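Local structure of sesquisabinene B synthase 2 (Santalum album, 6A2C) at residues 303-308 with 420-425; 453-458 with 498-503; 459-464 with 474-479. The protein probably converts farnesyl diphosphate into the sesquiterpene sesquisabinene B, as a magnesium-dependent terpene synthase of the Tpsb subfamily. All coordinates share one frame; numbering follows the deposited sequence.

In the fold
All three contacts lie in the helical, metal-binding catalytic domain and reach the bound farnesyl diphosphate. Contact 1 lies against the far end of the farnesyl chain, whereas contacts 2 and 3 send R457, N460 and K476 to the diphosphate, N460 also binding one of the magnesium ions. Contacts 2 and 3 share helix 447-462 and have centres about 11 Å apart; V500 CG2 packs on L462 CD1 at 3.9 Å. Contact 1, whose centre is about 20 Å from that of contact 2, meets it where P420 CD rests on C453 SG at 3.5 Å. Contacts 1 and 3 do not touch, their nearest atoms being about 11 Å apart, and the substrate spans the distance between them.

Contact 1: 303-308 with 420-425; sequences EMEAKV and PNLLVT. With FPP (farnesyl diphosphate), chain C.
E305 brings its carboxylate up against a backbone carbonyl of the facing helix: OE1 lies 2.8 Å from L422 O, a spacing that would be easiest to explain if the acid were protonated. The side chain gets there by folding at chi2 (-69°), which carries the carboxylate across to 420-425. The second oxygen, E305 OE2, is 3.5 Å from T425 CG2. T425 turns its methyl to E305 while its hydroxyl stays within its own helix, OG1 donating to N421 O at 2.7 Å. The backbone N of T425 binds the same carbonyl oxygen from the opposite face of its plane.

One turn further along, V308 points at the other helix and sets CG1 against two neighbours, N421 OD1 and L422 CD2, the latter at 3.7 Å. The amide of N421 is held from outside the pair, ND2 donating to Q387. L422 divides its branches: CD2 fills in beside V308 and the carbonyl of E305, while CD1 lies 3.6 Å from C12 of farnesyl diphosphate. E305 O is itself 3.4 Å from C15 of farnesyl diphosphate, so both segments help to wall the hydrocarbon end of the active-site pocket.

Helices 299-321 and 419-430 run nearly antiparallel here, at 161° and with axes 10.1 Å apart. Around them, helix 348-372 packs on M304, V308 and T425 through I364, helix 377-400 supports N421 and V424, and helix 239-270 covers A306 and K307.

Contact 2: 453-458 with 498-503; sequences CILCRI and GLVRMW. With FPP (farnesyl diphosphate), chain C.
I454, L455 and I458 interlock with L499, V500 and W503 where two antiparallel helices of the terpene synthase catalytic fold pass each other. V500 is the central bump of 498-503, entering the hollow between L455 and I458. Its CG1 meets L455 CD2, and V500 CG2 presses on I458 CG2 at 3.5 Å, tighter than usual. L455 in turn fills the hollow between V500 and W503, laying CG 3.6 Å from W503 CB. At one end, I458 CD1 sits across L499, touching CB and CD1.

R457 runs to the substrate with CG anti to its backbone N (chi1 163°), bends at chi2 and chi3 bringing the guanidinium edge-on to the terminal phosphate. R457 NH1 donates to O3B of farnesyl diphosphate at 3.0 Å, almost straight (175°), and R457 NH2 to its O2B at 2.8 Å. A leucine in place of R457 would probably cost O2B and O3B this two-pronged grip and D461 its salt-bridge mate.

The end away from L499 is closed by the W503 indole: M502 CE lies above one face, toward the rim, and over the other I454 CG2 makes a CH-pi contact 3.9 Å from the five-membered ring centroid, I454 CD1 lying 3.5 Å from W503 CZ2.

Contact 3: 459-464 with 474-479; sequences INDLGT and NLKSIQ. With MG (magnesium ion), chain F; FPP (farnesyl diphosphate), chain C.
With CG anti to its own carbonyl carbon (chi1 -74°), D461 extends its carboxylate towards S477, while a bend at chi2 (-66°) turns the chain of K476 past that carboxylate towards the diphosphate. D461 OD2 takes two bonds from S477, one from OG at 2.8 Å and one from the backbone N at 2.9 Å. Both arrive on its anti side, from opposite faces of the carboxylate plane. Y409 OH also binds OD2, and R457 forms a salt bridge with OD1, which together should hold the group against turning.

This arrangement forms a second shell round one of the magnesium ions. D461 OD1 accepts from a water at 2.9 Å that is itself a ligand of this ion. The side chain of K476 crosses that of D461 at about a right angle, its CD 3.7 Å from D461 OD1, before K476 NZ donates to O3B of farnesyl diphosphate at 3.0 Å. N460 binds the ion directly through OD1 at 2.4 Å, and N460 ND2 donates to O1A of farnesyl diphosphate at 3.2 Å. Two diphosphate oxygens, O1A and O3B, and three waters complete six ligands. The sequence from N460 fits the NSE/DTE metal motif of class I terpene synthases, but T464 OG1 here donates to D461 O and is not among the ligands of this ion.

K476 is the N-cap residue of helix 477-485, and a water links I478 N to D461 O. Behind the polar layer L462 CD2 meets I478 CD1 at 3.9 Å, both side chains resting on helix 489-510. Helix 406-416 packs on S477, and helix 521-535 flanks I459.

Contact 1: 303-308 with 420-425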
loop_
_atom_site.group_PDB
_atom_site.type_symbol
_atom_site.label_atom_id
_atom_site.label_comp_id
_atom_site.label_asym_id
_atom_site.label_seq_id
_atom_site.Cartn_x
_atom_site.Cartn_y
_atom_site.Cartn_z
ATOM N N GLU A 303 -8.010 2.783 -8.627
ATOM C CA GLU A 303 -6.687 2.997 -7.986
ATOM C C GLU A 303 -5.577 2.405 -8.873
ATOM O O GLU A 303 -4.513 3.096 -9.079
ATOM C CB GLU A 303 -6.626 2.441 -6.564
ATOM C CG GLU A 303 -7.383 3.307 -5.580
ATOM C CD GLU A 303 -7.468 2.789 -4.142
ATOM O OE1 GLU A 303 -6.424 2.533 -3.533
ATOM O OE2 GLU A 303 -8.578 2.718 -3.628
ATOM N N MET A 304 -5.799 1.208 -9.412
ATOM C CA MET A 304 -4.775 0.554 -10.260
ATOM C C MET A 304 -4.603 1.363 -11.552
ATOM O O MET A 304 -3.459 1.533 -11.998
ATOM C CB MET A 304 -5.135 -0.901 -10.515
ATOM C CG MET A 304 -4.822 -1.769 -9.280
ATOM S SD MET A 304 -5.170 -3.500 -9.483
ATOM C CE MET A 304 -6.935 -3.546 -9.168
ATOM N N GLU A 305 -5.686 1.839 -12.144
ATOM C CA GLU A 305 -5.585 2.618 -13.398
ATOM C C GLU A 305 -4.790 3.892 -13.099
ATOM O O GLU A 305 -4.012 4.316 -13.978
ATOM C CB GLU A 305 -6.962 2.928 -13.985
ATOM C CG GLU A 305 -7.717 1.709 -14.447
ATOM C CD GLU A 305 -7.121 1.028 -15.663
ATOM O OE1 GLU A 305 -6.833 1.733 -16.664
ATOM O OE2 GLU A 305 -6.934 -0.185 -15.590
ATOM N N ALA A 306 -5.015 4.510 -11.937
ATOM C CA ALA A 306 -4.340 5.773 -11.572
ATOM C C ALA A 306 -2.851 5.488 -11.414
ATOM O O ALA A 306 -2.024 6.350 -11.807
ATOM C CB ALA A 306 -4.929 6.391 -10.321
ATOM N N LYS A 307 -2.500 4.351 -10.819
ATOM C CA LYS A 307 -1.073 3.978 -10.673
ATOM C C LYS A 307 -0.436 3.851 -12.062
ATOM O O LYS A 307 0.658 4.391 -12.270
ATOM C CB LYS A 307 -0.908 2.668 -9.920
ATOM C CG LYS A 307 -1.206 2.726 -8.429
ATOM C CD LYS A 307 -1.002 1.404 -7.776
ATOM C CE LYS A 307 -1.092 1.471 -6.271
ATOM N NZ LYS A 307 -0.812 0.136 -5.738
ATOM N N VAL A 308 -1.073 3.142 -12.978
ATOM C CA VAL A 308 -0.530 2.972 -14.358
ATOM C C VAL A 308 -0.405 4.353 -15.025
ATOM O O VAL A 308 0.655 4.651 -15.535
ATOM C CB VAL A 308 -1.410 2.016 -15.164
ATOM C CG1 VAL A 308 -0.927 1.880 -16.584
ATOM C CG2 VAL A 308 -1.497 0.665 -14.476
ATOM N N PRO A 420 -3.886 1.969 -25.089
ATOM C CA PRO A 420 -3.884 0.507 -25.167
ATOM C C PRO A 420 -3.488 -0.119 -23.821
ATOM O O PRO A 420 -4.160 -1.068 -23.384
ATOM C CB PRO A 420 -2.931 0.183 -26.309
ATOM C CG PRO A 420 -3.048 1.427 -27.186
ATOM C CD PRO A 420 -3.139 2.585 -26.191
ATOM N N ASN A 421 -2.487 0.445 -23.173
ATOM C CA ASN A 421 -2.013 0.018 -21.831
ATOM C C ASN A 421 -3.161 0.190 -20.839
ATOM O O ASN A 421 -3.607 -0.798 -20.162
ATOM C CB ASN A 421 -0.759 0.804 -21.451
ATOM C CG ASN A 421 -0.097 0.347 -20.170
ATOM O OD1 ASN A 421 -0.711 -0.342 -19.347
ATOM N ND2 ASN A 421 1.168 0.731 -19.999
ATOM N N LEU A 422 -3.650 1.418 -20.700
ATOM C CA LEU A 422 -4.716 1.697 -19.710
ATOM C C LEU A 422 -5.955 0.849 -20.008
ATOM O O LEU A 422 -6.556 0.325 -19.035
ATOM C CB LEU A 422 -5.005 3.209 -19.699
ATOM C CG LEU A 422 -3.885 4.022 -19.066
ATOM C CD1 LEU A 422 -3.995 5.516 -19.362
ATOM C CD2 LEU A 422 -3.885 3.790 -17.561
ATOM N N LEU A 423 -6.374 0.742 -21.266
ATOM C CA LEU A 423 -7.658 0.058 -21.585
ATOM C C LEU A 423 -7.518 -1.455 -21.417
ATOM O O LEU A 423 -8.457 -2.072 -20.847
ATOM C CB LEU A 423 -8.150 0.440 -22.982
ATOM C CG LEU A 423 -8.766 1.842 -23.078
ATOM C CD1 LEU A 423 -9.099 2.159 -24.506
ATOM C CD2 LEU A 423 -10.031 1.943 -22.218
ATOM N N VAL A 424 -6.453 -2.055 -21.953
ATOM C CA VAL A 424 -6.258 -3.524 -21.838
ATOM C C VAL A 424 -6.176 -3.859 -20.357
ATOM O O VAL A 424 -6.775 -4.842 -19.944
ATOM C CB VAL A 424 -5.030 -4.017 -22.601
ATOM C CG1 VAL A 424 -4.739 -5.475 -22.289
ATOM C CG2 VAL A 424 -5.228 -3.808 -24.089
ATOM N N THR A 425 -5.483 -3.045 -19.583
ATOM C CA THR A 425 -5.384 -3.256 -18.130
ATOM C C THR A 425 -6.795 -3.202 -17.530
ATOM O O THR A 425 -7.103 -4.085 -16.698
ATOM C CB THR A 425 -4.446 -2.246 -17.463
ATOM O OG1 THR A 425 -3.169 -2.415 -18.064
ATOM C CG2 THR A 425 -4.356 -2.510 -15.978
HETATM C C1 FPP C . 1.222 13.130 -20.744
HETATM O O1 FPP C . 1.609 14.232 -21.577
HETATM C C2 FPP C . -0.007 12.388 -21.181
HETATM C C3 FPP C . 0.002 11.076 -21.403
HETATM C C4 FPP C . 1.243 10.243 -21.239
HETATM C C5 FPP C . -1.206 10.342 -21.918
HETATM C C6 FPP C . -1.697 9.206 -21.048
HETATM C C7 FPP C . -2.581 9.663 -19.931
HETATM C C8 FPP C . -2.230 9.907 -18.677
HETATM C C10 FPP C . -0.831 9.833 -18.177
HETATM C C9 FPP C . -3.248 10.235 -17.636
HETATM C C11 FPP C . -3.661 8.995 -16.911
HETATM C C12 FPP C . -4.950 8.412 -17.397
HETATM C C13 FPP C . -5.744 7.545 -16.776
HETATM C C14 FPP C . -6.966 6.953 -17.415
HETATM C C15 FPP C . -5.505 7.077 -15.370
HETATM P PA FPP C . 2.423 14.129 -22.991
HETATM O O1A FPP C . 1.494 15.011 -23.789
HETATM O O2A FPP C . 3.977 14.296 -23.072
HETATM O O3A FPP C . 2.235 12.664 -23.697
HETATM P PB FPP C . 3.076 12.390 -25.151
HETATM O O1B FPP C . 4.575 12.633 -24.919
HETATM O O2B FPP C . 2.800 10.948 -25.533
HETATM O O3B FPP C . 2.494 13.341 -26.155
#

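Contact 2: 453-458 with 498-503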
loop_
_atom_site.group_PDB
_atom_site.type_symbol
_atom_site.label_atom_id
_atom_site.label_comp_id
_atom_site.label_asym_id
_atom_site.label_seq_id
_atom_site.Cartn_x
_atom_site.Cartn_y
_atom_site.Cartn_z
ATOM N N CYS A 453 -8.310 4.894 -28.750
ATOM C CA CYS A 453 -6.859 5.197 -28.624
ATOM C C CYS A 453 -6.446 6.313 -29.596
ATOM O O CYS A 453 -5.714 7.236 -29.167
ATOM C CB CYS A 453 -6.003 3.939 -28.801
ATOM S SG CYS A 453 -6.406 2.689 -27.541
ATOM N N ILE A 454 -6.918 6.276 -30.839
ATOM C CA ILE A 454 -6.586 7.311 -31.831
ATOM C C ILE A 454 -7.180 8.627 -31.314
ATOM O O ILE A 454 -6.515 9.635 -31.409
ATOM C CB ILE A 454 -7.096 6.982 -33.253
ATOM C CG1 ILE A 454 -6.239 5.903 -33.904
ATOM C CG2 ILE A 454 -7.114 8.244 -34.108
ATOM C CD1 ILE A 454 -6.774 5.408 -35.212
ATOM N N LEU A 455 -8.403 8.608 -30.832
ATOM C CA LEU A 455 -9.061 9.863 -30.359
ATOM C C LEU A 455 -8.220 10.472 -29.231
ATOM O O LEU A 455 -7.879 11.689 -29.303
ATOM C CB LEU A 455 -10.476 9.528 -29.899
ATOM C CG LEU A 455 -11.527 9.575 -30.998
ATOM C CD1 LEU A 455 -12.787 8.864 -30.576
ATOM C CD2 LEU A 455 -11.822 11.006 -31.387
ATOM N N CYS A 456 -7.822 9.664 -28.243
ATOM C CA CYS A 456 -7.045 10.183 -27.095
ATOM C C CYS A 456 -5.747 10.857 -27.578
ATOM O O CYS A 456 -5.373 11.946 -27.056
ATOM C CB CYS A 456 -6.769 9.066 -26.096
ATOM S SG CYS A 456 -8.261 8.524 -25.232
ATOM N N ARG A 457 -5.057 10.233 -28.555
ATOM C CA ARG A 457 -3.798 10.766 -29.121
ATOM C C ARG A 457 -4.094 12.073 -29.845
ATOM O O ARG A 457 -3.388 13.054 -29.586
ATOM C CB ARG A 457 -3.135 9.738 -30.047
ATOM C CG ARG A 457 -2.082 10.305 -30.983
ATOM C CD ARG A 457 -1.036 11.103 -30.278
ATOM N NE ARG A 457 -0.219 10.326 -29.367
ATOM C CZ ARG A 457 0.612 10.822 -28.460
ATOM N NH1 ARG A 457 0.714 12.126 -28.284
ATOM N NH2 ARG A 457 1.347 10.000 -27.720
ATOM N N ILE A 458 -5.074 12.095 -30.731
ATOM C CA ILE A 458 -5.289 13.295 -31.581
ATOM C C ILE A 458 -5.752 14.446 -30.679
ATOM O O ILE A 458 -5.344 15.616 -30.899
ATOM C CB ILE A 458 -6.306 12.983 -32.667
ATOM C CG1 ILE A 458 -5.645 12.225 -33.824
ATOM C CG2 ILE A 458 -6.976 14.254 -33.117
ATOM C CD1 ILE A 458 -6.664 11.859 -34.887
ATOM N N GLY A 498 -11.630 17.314 -37.914
ATOM C CA GLY A 498 -12.502 16.454 -38.711
ATOM C C GLY A 498 -12.283 14.991 -38.378
ATOM O O GLY A 498 -13.275 14.239 -38.330
ATOM N N LEU A 499 -11.043 14.589 -38.120
ATOM C CA LEU A 499 -10.746 13.191 -37.711
ATOM C C LEU A 499 -11.404 12.917 -36.368
ATOM O O LEU A 499 -11.909 11.804 -36.175
ATOM C CB LEU A 499 -9.234 12.984 -37.628
ATOM C CG LEU A 499 -8.482 12.997 -38.963
ATOM C CD1 LEU A 499 -7.044 12.558 -38.744
ATOM C CD2 LEU A 499 -9.161 12.102 -39.992
ATOM N N VAL A 500 -11.335 13.861 -35.436
ATOM C CA VAL A 500 -11.988 13.650 -34.108
ATOM C C VAL A 500 -13.457 13.363 -34.354
ATOM O O VAL A 500 -13.986 12.395 -33.782
ATOM C CB VAL A 500 -11.806 14.870 -33.199
ATOM C CG1 VAL A 500 -12.691 14.782 -31.966
ATOM C CG2 VAL A 500 -10.344 15.021 -32.837
ATOM N N ARG A 501 -14.125 14.198 -35.158
ATOM C CA ARG A 501 -15.585 14.006 -35.400
ATOM C C ARG A 501 -15.836 12.640 -36.061
ATOM O O ARG A 501 -16.789 11.928 -35.643
ATOM C CB ARG A 501 -16.159 15.157 -36.235
ATOM C CG ARG A 501 -16.238 16.463 -35.450
ATOM C CD ARG A 501 -17.031 17.548 -36.173
ATOM N NE ARG A 501 -16.515 17.803 -37.497
ATOM C CZ ARG A 501 -15.546 18.657 -37.789
ATOM N NH1 ARG A 501 -14.976 19.371 -36.840
ATOM N NH2 ARG A 501 -15.166 18.804 -39.047
ATOM N N MET A 502 -14.992 12.258 -37.017
ATOM C CA MET A 502 -15.122 10.953 -37.730
ATOM C C MET A 502 -14.971 9.781 -36.739
ATOM O O MET A 502 -15.782 8.848 -36.736
ATOM C CB MET A 502 -14.060 10.849 -38.836
ATOM C CG MET A 502 -14.134 9.537 -39.616
ATOM S SD MET A 502 -13.112 8.203 -38.894
ATOM C CE MET A 502 -11.502 8.882 -39.288
ATOM N N TRP A 503 -13.930 9.775 -35.923
ATOM C CA TRP A 503 -13.729 8.607 -35.025
ATOM C C TRP A 503 -14.848 8.510 -33.977
ATOM O O TRP A 503 -15.201 7.401 -33.610
ATOM C CB TRP A 503 -12.332 8.627 -34.419
ATOM C CG TRP A 503 -11.254 8.216 -35.370
ATOM C CD1 TRP A 503 -10.281 9.008 -35.902
ATOM C CD2 TRP A 503 -11.036 6.899 -35.898
ATOM N NE1 TRP A 503 -9.476 8.274 -36.726
ATOM C CE2 TRP A 503 -9.913 6.977 -36.745
ATOM C CE3 TRP A 503 -11.679 5.668 -35.747
ATOM C CZ2 TRP A 503 -9.429 5.871 -37.437
ATOM C CZ3 TRP A 503 -11.193 4.573 -36.422
ATOM C CH2 TRP A 503 -10.083 4.677 -37.254
HETATM C C1 FPP C . 1.222 13.130 -20.744
HETATM O O1 FPP C . 1.609 14.232 -21.577
HETATM C C2 FPP C . -0.007 12.388 -21.181
HETATM C C3 FPP C . 0.002 11.076 -21.403
HETATM C C4 FPP C . 1.243 10.243 -21.239
HETATM C C5 FPP C . -1.206 10.342 -21.918
HETATM C C6 FPP C . -1.697 9.206 -21.048
HETATM C C7 FPP C . -2.581 9.663 -19.931
HETATM C C8 FPP C . -2.230 9.907 -18.677
HETATM C C10 FPP C . -0.831 9.833 -18.177
HETATM C C9 FPP C . -3.248 10.235 -17.636
HETATM C C11 FPP C . -3.661 8.995 -16.911
HETATM C C12 FPP C . -4.950 8.412 -17.397
HETATM C C13 FPP C . -5.744 7.545 -16.776
HETATM C C14 FPP C . -6.966 6.953 -17.415
HETATM C C15 FPP C . -5.505 7.077 -15.370
HETATM P PA FPP C . 2.423 14.129 -22.991
HETATM O O1A FPP C . 1.494 15.011 -23.789
HETATM O O2A FPP C . 3.977 14.296 -23.072
HETATM O O3A FPP C . 2.235 12.664 -23.697
HETATM P PB FPP C . 3.076 12.390 -25.151
HETATM O O1B FPP C . 4.575 12.633 -24.919
HETATM O O2B FPP C . 2.800 10.948 -25.533
HETATM O O3B FPP C . 2.494 13.341 -26.155
#

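Contact 3: 459-464 with 474-479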
loop_
_atom_site.group_PDB
_atom_site.type_symbol
_atom_site.label_atom_id
_atom_site.label_comp_id
_atom_site.label_asym_id
_atom_site.label_seq_id
_atom_site.Cartn_x
_atom_site.Cartn_y
_atom_site.Cartn_z
ATOM N N ILE A 459 -6.569 14.126 -29.688
ATOM C CA ILE A 459 -7.080 15.169 -28.754
ATOM C C ILE A 459 -5.900 15.743 -27.972
ATOM O O ILE A 459 -5.837 16.986 -27.865
ATOM C CB ILE A 459 -8.195 14.613 -27.853
ATOM C CG1 ILE A 459 -9.464 14.285 -28.638
ATOM C CG2 ILE A 459 -8.491 15.598 -26.731
ATOM C CD1 ILE A 459 -10.404 13.315 -27.926
ATOM N N ASN A 460 -5.000 14.903 -27.456
ATOM C CA ASN A 460 -3.757 15.333 -26.777
ATOM C C ASN A 460 -2.967 16.244 -27.734
ATOM O O ASN A 460 -2.583 17.355 -27.315
ATOM C CB ASN A 460 -2.923 14.165 -26.253
ATOM C CG ASN A 460 -1.640 14.556 -25.543
ATOM O OD1 ASN A 460 -0.599 14.693 -26.175
ATOM N ND2 ASN A 460 -1.651 14.529 -24.222
ATOM N N ASP A 461 -2.807 15.846 -28.992
ATOM C CA ASP A 461 -2.003 16.622 -29.976
ATOM C C ASP A 461 -2.639 17.984 -30.285
ATOM O O ASP A 461 -1.902 18.932 -30.538
ATOM C CB ASP A 461 -1.759 15.791 -31.230
ATOM C CG ASP A 461 -0.729 14.698 -31.037
ATOM O OD1 ASP A 461 -0.345 14.445 -29.888
ATOM O OD2 ASP A 461 -0.329 14.118 -32.039
ATOM N N LEU A 462 -3.959 18.063 -30.265
ATOM C CA LEU A 462 -4.683 19.314 -30.588
ATOM C C LEU A 462 -4.607 20.298 -29.417
ATOM O O LEU A 462 -4.714 21.482 -29.665
ATOM C CB LEU A 462 -6.140 18.964 -30.889
ATOM C CG LEU A 462 -6.449 18.475 -32.300
ATOM C CD1 LEU A 462 -7.886 17.996 -32.383
ATOM C CD2 LEU A 462 -6.196 19.564 -33.326
ATOM N N GLY A 463 -4.425 19.808 -28.197
ATOM C CA GLY A 463 -4.417 20.677 -27.007
ATOM C C GLY A 463 -3.134 21.471 -26.857
ATOM O O GLY A 463 -3.067 22.302 -25.948
ATOM N N THR A 464 -2.156 21.227 -27.717
ATOM C CA THR A 464 -0.841 21.900 -27.625
ATOM C C THR A 464 -0.910 23.316 -28.202
ATOM O O THR A 464 -1.462 23.465 -29.295
ATOM C CB THR A 464 0.241 21.049 -28.307
ATOM O OG1 THR A 464 0.068 21.119 -29.721
ATOM C CG2 THR A 464 0.214 19.601 -27.872
ATOM N N ASN A 474 7.897 18.040 -35.562
ATOM C CA ASN A 474 7.494 17.185 -36.711
ATOM C C ASN A 474 6.736 15.964 -36.197
ATOM O O ASN A 474 6.119 15.283 -37.035
ATOM C CB ASN A 474 8.681 16.707 -37.553
ATOM C CG ASN A 474 9.069 17.680 -38.645
ATOM O OD1 ASN A 474 8.234 18.447 -39.127
ATOM N ND2 ASN A 474 10.330 17.652 -39.047
ATOM N N LEU A 475 6.834 15.653 -34.898
ATOM C CA LEU A 475 6.308 14.374 -34.369
ATOM C C LEU A 475 5.026 14.605 -33.575
ATOM O O LEU A 475 4.880 13.946 -32.537
ATOM C CB LEU A 475 7.377 13.710 -33.501
ATOM C CG LEU A 475 8.613 13.204 -34.237
ATOM C CD1 LEU A 475 9.149 11.956 -33.544
ATOM C CD2 LEU A 475 8.310 12.922 -35.701
ATOM N N LYS A 476 4.103 15.394 -34.142
ATOM C CA LYS A 476 2.740 15.544 -33.581
ATOM C C LYS A 476 1.767 15.527 -34.775
ATOM O O LYS A 476 2.249 15.753 -35.887
ATOM C CB LYS A 476 2.597 16.714 -32.598
ATOM C CG LYS A 476 3.467 16.686 -31.348
ATOM C CD LYS A 476 3.155 15.565 -30.381
ATOM C CE LYS A 476 4.264 15.340 -29.374
ATOM N NZ LYS A 476 4.090 14.087 -28.603
ATOM N N SER A 477 0.466 15.326 -34.556
ATOM C CA SER A 477 -0.565 15.124 -35.610
ATOM C C SER A 477 -0.563 16.307 -36.592
ATOM O O SER A 477 -0.490 16.057 -37.776
ATOM C CB SER A 477 -1.946 14.929 -35.025
ATOM O OG SER A 477 -1.992 13.739 -34.252
ATOM N N ILE A 478 -0.707 17.547 -36.110
ATOM C CA ILE A 478 -0.950 18.702 -37.020
ATOM C C ILE A 478 0.257 18.818 -37.959
ATOM O O ILE A 478 0.049 18.886 -39.173
ATOM C CB ILE A 478 -1.217 20.002 -36.242
ATOM C CG1 ILE A 478 -2.537 19.943 -35.470
ATOM C CG2 ILE A 478 -1.197 21.187 -37.189
ATOM C CD1 ILE A 478 -2.694 21.016 -34.421
ATOM N N GLN A 479 1.470 18.777 -37.410
ATOM C CA GLN A 479 2.705 19.010 -38.183
ATOM C C GLN A 479 2.908 17.854 -39.158
ATOM O O GLN A 479 3.404 18.109 -40.287
ATOM C CB GLN A 479 3.902 19.204 -37.258
ATOM C CG GLN A 479 5.155 19.676 -37.988
ATOM C CD GLN A 479 5.037 21.038 -38.638
ATOM O OE1 GLN A 479 5.332 21.190 -39.818
ATOM N NE2 GLN A 479 4.629 22.044 -37.870
HETATM MG MG MG F . 1.658 15.153 -25.663
HETATM C C1 FPP C . 1.222 13.130 -20.744
HETATM O O1 FPP C . 1.609 14.232 -21.577
HETATM C C2 FPP C . -0.007 12.388 -21.181
HETATM C C3 FPP C . 0.002 11.076 -21.403
HETATM C C4 FPP C . 1.243 10.243 -21.239
HETATM C C5 FPP C . -1.206 10.342 -21.918
HETATM C C6 FPP C . -1.697 9.206 -21.048
HETATM C C7 FPP C . -2.581 9.663 -19.931
HETATM C C8 FPP C . -2.230 9.907 -18.677
HETATM C C10 FPP C . -0.831 9.833 -18.177
HETATM C C9 FPP C . -3.248 10.235 -17.636
HETATM C C11 FPP C . -3.661 8.995 -16.911
HETATM C C12 FPP C . -4.950 8.412 -17.397
HETATM C C13 FPP C . -5.744 7.545 -16.776
HETATM C C14 FPP C . -6.966 6.953 -17.415
HETATM C C15 FPP C . -5.505 7.077 -15.370
HETATM P PA FPP C . 2.423 14.129 -22.991
HETATM O O1A FPP C . 1.494 15.011 -23.789
HETATM O O2A FPP C . 3.977 14.296 -23.072
HETATM O O3A FPP C . 2.235 12.664 -23.697
HETATM P PB FPP C . 3.076 12.390 -25.151
HETATM O O1B FPP C . 4.575 12.633 -24.919
HETATM O O2B FPP C . 2.800 10.948 -25.533
HETATM O O3B FPP C . 2.494 13.341 -26.155
HETATM O O HOH W 1 -0.333 18.274 -33.327
HETATM O O HOH W 2 1.098 15.605 -27.706
HETATM O O HOH W 3 3.646 15.981 -25.681
HETATM O O HOH W 4 0.486 17.007 -25.553
#